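Local coordinates for development-specific protein S (Myxococcus xanthus, PDB 1NPS) that assembles on the surface of myxospores in the presence of calcium ions, its N-terminal beta/gamma-crystallin domain binding two of them, at residues Lys42-Gln53 against Glu63-Leu74. Residues are numbered along the deposited sequence; the frame is centred on the assembly and turned at random.
With CA (calcium ion), chain C.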
loop_
_atom_site.group_PDB
_atom_site.type_symbol
_atom_site.label_atom_id
_atom_site.label_comp_id
_atom_site.label_asym_id
_atom_site.label_seq_id
_atom_site.Cartn_x
_atom_site.Cartn_y
_atom_site.Cartn_z
ATOM N N LYS A 42 -7.350 1.474 1.493
ATOM C CA LYS A 42 -8.606 1.683 0.790
ATOM C C LYS A 42 -8.269 1.630 -0.695
ATOM O O LYS A 42 -7.263 2.192 -1.136
ATOM C CB LYS A 42 -9.228 3.042 1.141
ATOM C CG LYS A 42 -9.841 3.120 2.534
ATOM C CD LYS A 42 -10.640 4.399 2.709
ATOM C CE LYS A 42 -11.274 4.449 4.081
ATOM N NZ LYS A 42 -12.051 5.696 4.301
ATOM N N VAL A 43 -9.055 0.882 -1.456
ATOM C CA VAL A 43 -8.820 0.771 -2.882
ATOM C C VAL A 43 -10.136 0.991 -3.626
ATOM O O VAL A 43 -11.012 0.135 -3.598
ATOM C CB VAL A 43 -8.224 -0.623 -3.243
ATOM C CG1 VAL A 43 -7.813 -0.679 -4.712
ATOM C CG2 VAL A 43 -7.041 -0.940 -2.347
ATOM N N PRO A 44 -10.298 2.161 -4.272
ATOM C CA PRO A 44 -11.521 2.460 -5.015
ATOM C C PRO A 44 -11.466 1.792 -6.385
ATOM O O PRO A 44 -10.413 1.284 -6.792
ATOM C CB PRO A 44 -11.456 3.982 -5.154
ATOM C CG PRO A 44 -10.010 4.218 -5.360
ATOM C CD PRO A 44 -9.378 3.314 -4.307
ATOM N N PRO A 45 -12.594 1.793 -7.117
ATOM C CA PRO A 45 -12.705 1.202 -8.457
ATOM C C PRO A 45 -11.677 1.781 -9.437
ATOM O O PRO A 45 -11.291 2.936 -9.322
ATOM C CB PRO A 45 -14.115 1.600 -8.870
ATOM C CG PRO A 45 -14.853 1.499 -7.591
ATOM C CD PRO A 45 -13.924 2.197 -6.623
ATOM N N GLY A 46 -11.218 0.968 -10.380
ATOM C CA GLY A 46 -10.261 1.458 -11.356
ATOM C C GLY A 46 -8.782 1.324 -11.042
ATOM O O GLY A 46 -7.967 1.581 -11.919
ATOM N N VAL A 47 -8.432 0.979 -9.797
ATOM C CA VAL A 47 -7.028 0.789 -9.371
ATOM C C VAL A 47 -6.840 -0.400 -8.421
ATOM O O VAL A 47 -7.765 -0.832 -7.752
ATOM C CB VAL A 47 -6.412 2.025 -8.639
ATOM C CG1 VAL A 47 -6.110 3.144 -9.617
ATOM C CG2 VAL A 47 -7.310 2.490 -7.503
ATOM N N LYS A 48 -5.606 -0.887 -8.352
ATOM C CA LYS A 48 -5.236 -1.994 -7.471
ATOM C C LYS A 48 -3.785 -1.765 -7.038
ATOM O O LYS A 48 -3.061 -0.967 -7.645
ATOM C CB LYS A 48 -5.364 -3.350 -8.174
ATOM C CG LYS A 48 -4.298 -3.624 -9.217
ATOM C CD LYS A 48 -4.286 -5.097 -9.570
ATOM C CE LYS A 48 -3.132 -5.452 -10.485
ATOM N NZ LYS A 48 -3.151 -6.901 -10.837
ATOM N N ALA A 49 -3.377 -2.450 -5.979
ATOM C CA ALA A 49 -2.030 -2.323 -5.446
ATOM C C ALA A 49 -1.433 -3.679 -5.123
ATOM O O ALA A 49 -2.138 -4.630 -4.783
ATOM C CB ALA A 49 -2.046 -1.466 -4.166
ATOM N N ILE A 50 -0.119 -3.755 -5.245
ATOM C CA ILE A 50 0.613 -4.965 -4.890
ATOM C C ILE A 50 1.559 -4.493 -3.789
ATOM O O ILE A 50 2.373 -3.592 -4.017
ATOM C CB ILE A 50 1.431 -5.555 -6.058
ATOM C CG1 ILE A 50 0.525 -5.794 -7.268
ATOM C CG2 ILE A 50 2.046 -6.891 -5.613
ATOM C CD1 ILE A 50 1.246 -6.193 -8.553
ATOM N N LEU A 51 1.374 -5.019 -2.581
ATOM C CA LEU A 51 2.210 -4.650 -1.443
ATOM C C LEU A 51 3.293 -5.727 -1.288
ATOM O O LEU A 51 3.000 -6.920 -1.344
ATOM C CB LEU A 51 1.354 -4.537 -0.180
ATOM C CG LEU A 51 0.006 -3.827 -0.333
ATOM C CD1 LEU A 51 -0.668 -3.750 1.024
ATOM C CD2 LEU A 51 0.170 -2.445 -0.932
ATOM N N TYR A 52 4.541 -5.301 -1.155
ATOM C CA TYR A 52 5.681 -6.215 -1.049
ATOM C C TYR A 52 6.360 -6.102 0.294
ATOM O O TYR A 52 6.499 -5.009 0.832
ATOM C CB TYR A 52 6.722 -5.900 -2.138
ATOM C CG TYR A 52 6.210 -5.965 -3.557
ATOM C CD1 TYR A 52 6.245 -7.150 -4.277
ATOM C CD2 TYR A 52 5.704 -4.832 -4.186
ATOM C CE1 TYR A 52 5.791 -7.203 -5.587
ATOM C CE2 TYR A 52 5.251 -4.872 -5.482
ATOM C CZ TYR A 52 5.292 -6.059 -6.181
ATOM O OH TYR A 52 4.804 -6.101 -7.466
ATOM N N GLN A 53 6.820 -7.229 0.821
ATOM C CA GLN A 53 7.505 -7.251 2.107
ATOM C C GLN A 53 8.930 -6.724 1.980
ATOM O O GLN A 53 9.516 -6.227 2.939
ATOM C CB GLN A 53 7.522 -8.675 2.652
ATOM C CG GLN A 53 8.023 -8.794 4.086
ATOM C CD GLN A 53 7.473 -10.032 4.773
ATOM O OE1 GLN A 53 6.313 -10.050 5.210
ATOM N NE2 GLN A 53 8.280 -11.089 4.835
ATOM N N GLU A 63 -2.015 -8.776 -3.223
ATOM C CA GLU A 63 -2.681 -7.904 -4.191
ATOM C C GLU A 63 -4.041 -7.456 -3.636
ATOM O O GLU A 63 -4.859 -8.282 -3.224
ATOM C CB GLU A 63 -2.867 -8.625 -5.521
ATOM C CG GLU A 63 -3.722 -7.865 -6.513
ATOM C CD GLU A 63 -4.085 -8.717 -7.704
ATOM O OE1 GLU A 63 -5.125 -9.411 -7.642
ATOM O OE2 GLU A 63 -3.328 -8.709 -8.695
ATOM N N VAL A 64 -4.224 -6.144 -3.513
ATOM C CA VAL A 64 -5.480 -5.598 -3.004
ATOM C C VAL A 64 -6.283 -4.969 -4.139
ATOM O O VAL A 64 -5.769 -4.138 -4.895
ATOM C CB VAL A 64 -5.253 -4.553 -1.871
ATOM C CG1 VAL A 64 -4.686 -5.231 -0.642
ATOM C CG2 VAL A 64 -4.312 -3.443 -2.338
ATOM N N VAL A 65 -7.541 -5.369 -4.264
ATOM C CA VAL A 65 -8.380 -4.835 -5.324
ATOM C C VAL A 65 -9.621 -4.143 -4.779
ATOM O O VAL A 65 -10.466 -3.703 -5.536
ATOM C CB VAL A 65 -8.787 -5.940 -6.308
ATOM C CG1 VAL A 65 -7.533 -6.539 -6.921
ATOM C CG2 VAL A 65 -9.633 -7.003 -5.603
ATOM N N ALA A 66 -9.686 -4.043 -3.457
ATOM C CA ALA A 66 -10.784 -3.428 -2.742
ATOM C C ALA A 66 -10.305 -3.113 -1.329
ATOM O O ALA A 66 -9.216 -3.549 -0.913
ATOM C CB ALA A 66 -11.978 -4.367 -2.694
ATOM N N ASN A 67 -11.124 -2.370 -0.583
ATOM C CA ASN A 67 -10.778 -1.986 0.778
ATOM C C ASN A 67 -10.330 -3.169 1.637
ATOM O O ASN A 67 -10.879 -4.261 1.534
ATOM C CB ASN A 67 -11.952 -1.263 1.445
ATOM C CG ASN A 67 -12.145 0.138 0.913
ATOM O OD1 ASN A 67 -11.435 0.578 -0.006
ATOM N ND2 ASN A 67 -13.076 0.862 1.509
ATOM N N ALA A 68 -9.298 -2.946 2.441
ATOM C CA ALA A 68 -8.755 -3.988 3.318
ATOM C C ALA A 68 -8.472 -3.391 4.682
ATOM O O ALA A 68 -7.510 -2.641 4.846
ATOM C CB ALA A 68 -7.478 -4.564 2.721
ATOM N N GLU A 69 -9.333 -3.695 5.643
ATOM C CA GLU A 69 -9.209 -3.200 7.017
ATOM C C GLU A 69 -7.965 -3.724 7.736
ATOM O O GLU A 69 -7.562 -3.192 8.768
ATOM C CB GLU A 69 -10.440 -3.602 7.841
ATOM C CG GLU A 69 -10.514 -5.115 8.121
ATOM C CD GLU A 69 -11.557 -5.484 9.167
ATOM O OE1 GLU A 69 -12.753 -5.549 8.805
ATOM O OE2 GLU A 69 -11.174 -5.722 10.341
ATOM N N GLU A 70 -7.436 -4.839 7.251
ATOM C CA GLU A 70 -6.250 -5.436 7.838
ATOM C C GLU A 70 -5.448 -6.134 6.741
ATOM O O GLU A 70 -5.973 -6.401 5.658
ATOM C CB GLU A 70 -6.638 -6.393 8.968
ATOM C CG GLU A 70 -7.309 -7.673 8.541
ATOM C CD GLU A 70 -6.763 -8.877 9.299
ATOM O OE1 GLU A 70 -5.783 -8.722 10.076
ATOM O OE2 GLU A 70 -7.302 -9.990 9.108
ATOM N N LEU A 71 -4.192 -6.455 7.025
ATOM C CA LEU A 71 -3.307 -7.060 6.030
ATOM C C LEU A 71 -2.675 -8.386 6.451
ATOM O O LEU A 71 -1.688 -8.826 5.850
ATOM C CB LEU A 71 -2.199 -6.059 5.662
ATOM C CG LEU A 71 -2.644 -4.751 4.999
ATOM C CD1 LEU A 71 -1.449 -3.858 4.827
ATOM C CD2 LEU A 71 -3.318 -5.018 3.657
ATOM N N GLY A 72 -3.222 -8.992 7.503
ATOM C CA GLY A 72 -2.706 -10.257 7.970
ATOM C C GLY A 72 -1.203 -10.261 8.164
ATOM O O GLY A 72 -0.673 -9.392 8.855
ATOM N N PRO A 73 -0.481 -11.180 7.497
ATOM C CA PRO A 73 0.983 -11.304 7.601
ATOM C C PRO A 73 1.820 -10.115 7.101
ATOM O O PRO A 73 2.963 -9.951 7.514
ATOM C CB PRO A 73 1.272 -12.604 6.839
ATOM C CG PRO A 73 0.180 -12.625 5.792
ATOM C CD PRO A 73 -1.036 -12.191 6.577
ATOM N N LEU A 74 1.274 -9.308 6.195
ATOM C CA LEU A 74 2.012 -8.154 5.706
ATOM C C LEU A 74 1.784 -6.893 6.549
ATOM O O LEU A 74 2.281 -5.815 6.217
ATOM C CB LEU A 74 1.731 -7.898 4.220
ATOM C CG LEU A 74 2.724 -8.603 3.274
ATOM C CD1 LEU A 74 2.318 -10.058 3.045
ATOM C CD2 LEU A 74 2.807 -7.866 1.946
HETATM CA CA CA C . 9.461 -4.828 4.903
HETATM O O HOH W 1 -12.986 -1.765 -5.626
HETATM O O HOH W 2 -9.888 -3.065 -8.339
HETATM O O HOH W 3 8.129 -4.596 4.170
HETATM O O HOH W 4 11.175 -4.921 5.053
HETATM O O HOH W 5 9.405 -6.476 6.094
#
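Glu63 reaches across the hairpin to Lys48: with CG anti to its backbone N (chi1 172°), the extended chain brings OE2 within 2.8 Å of Lys48 NZ, which meets the carboxylate from above its plane. Val64 pairs with Ala49 through two antiparallel backbone bonds, Val64 N to Ala49 O at 2.9 Å and Ala49 N to Val64 O at 3.1 Å. On the buried face its CG2 touches Ala49 CB at 3.5 Å and Val43 CG2, the two valines crossing at about a right angle. Val65 leaves the strand; its carbonyl O accepts from a water that also donates to Val47 O. Asn67 OD1 takes the N-H of Val43 (N to OD1 2.8 Å) in the carbonyl plane, tying the loop after strand 61-64 of the second Greek key to the end of strand 40-42 in the first. Farther on, Leu71 CD1 and CD2 both lie 3.9 Å from Leu51 CD1, the side chains crossing at about a right angle, and Leu74 CD2 lies 3.4 Å from Leu51 O, near Gln53, whose own O binds calcium with Asn36 and Ser79. Charge thus pairs on the exposed side, valines and leucines pack inside, and Ala66 N stays buried without a partner.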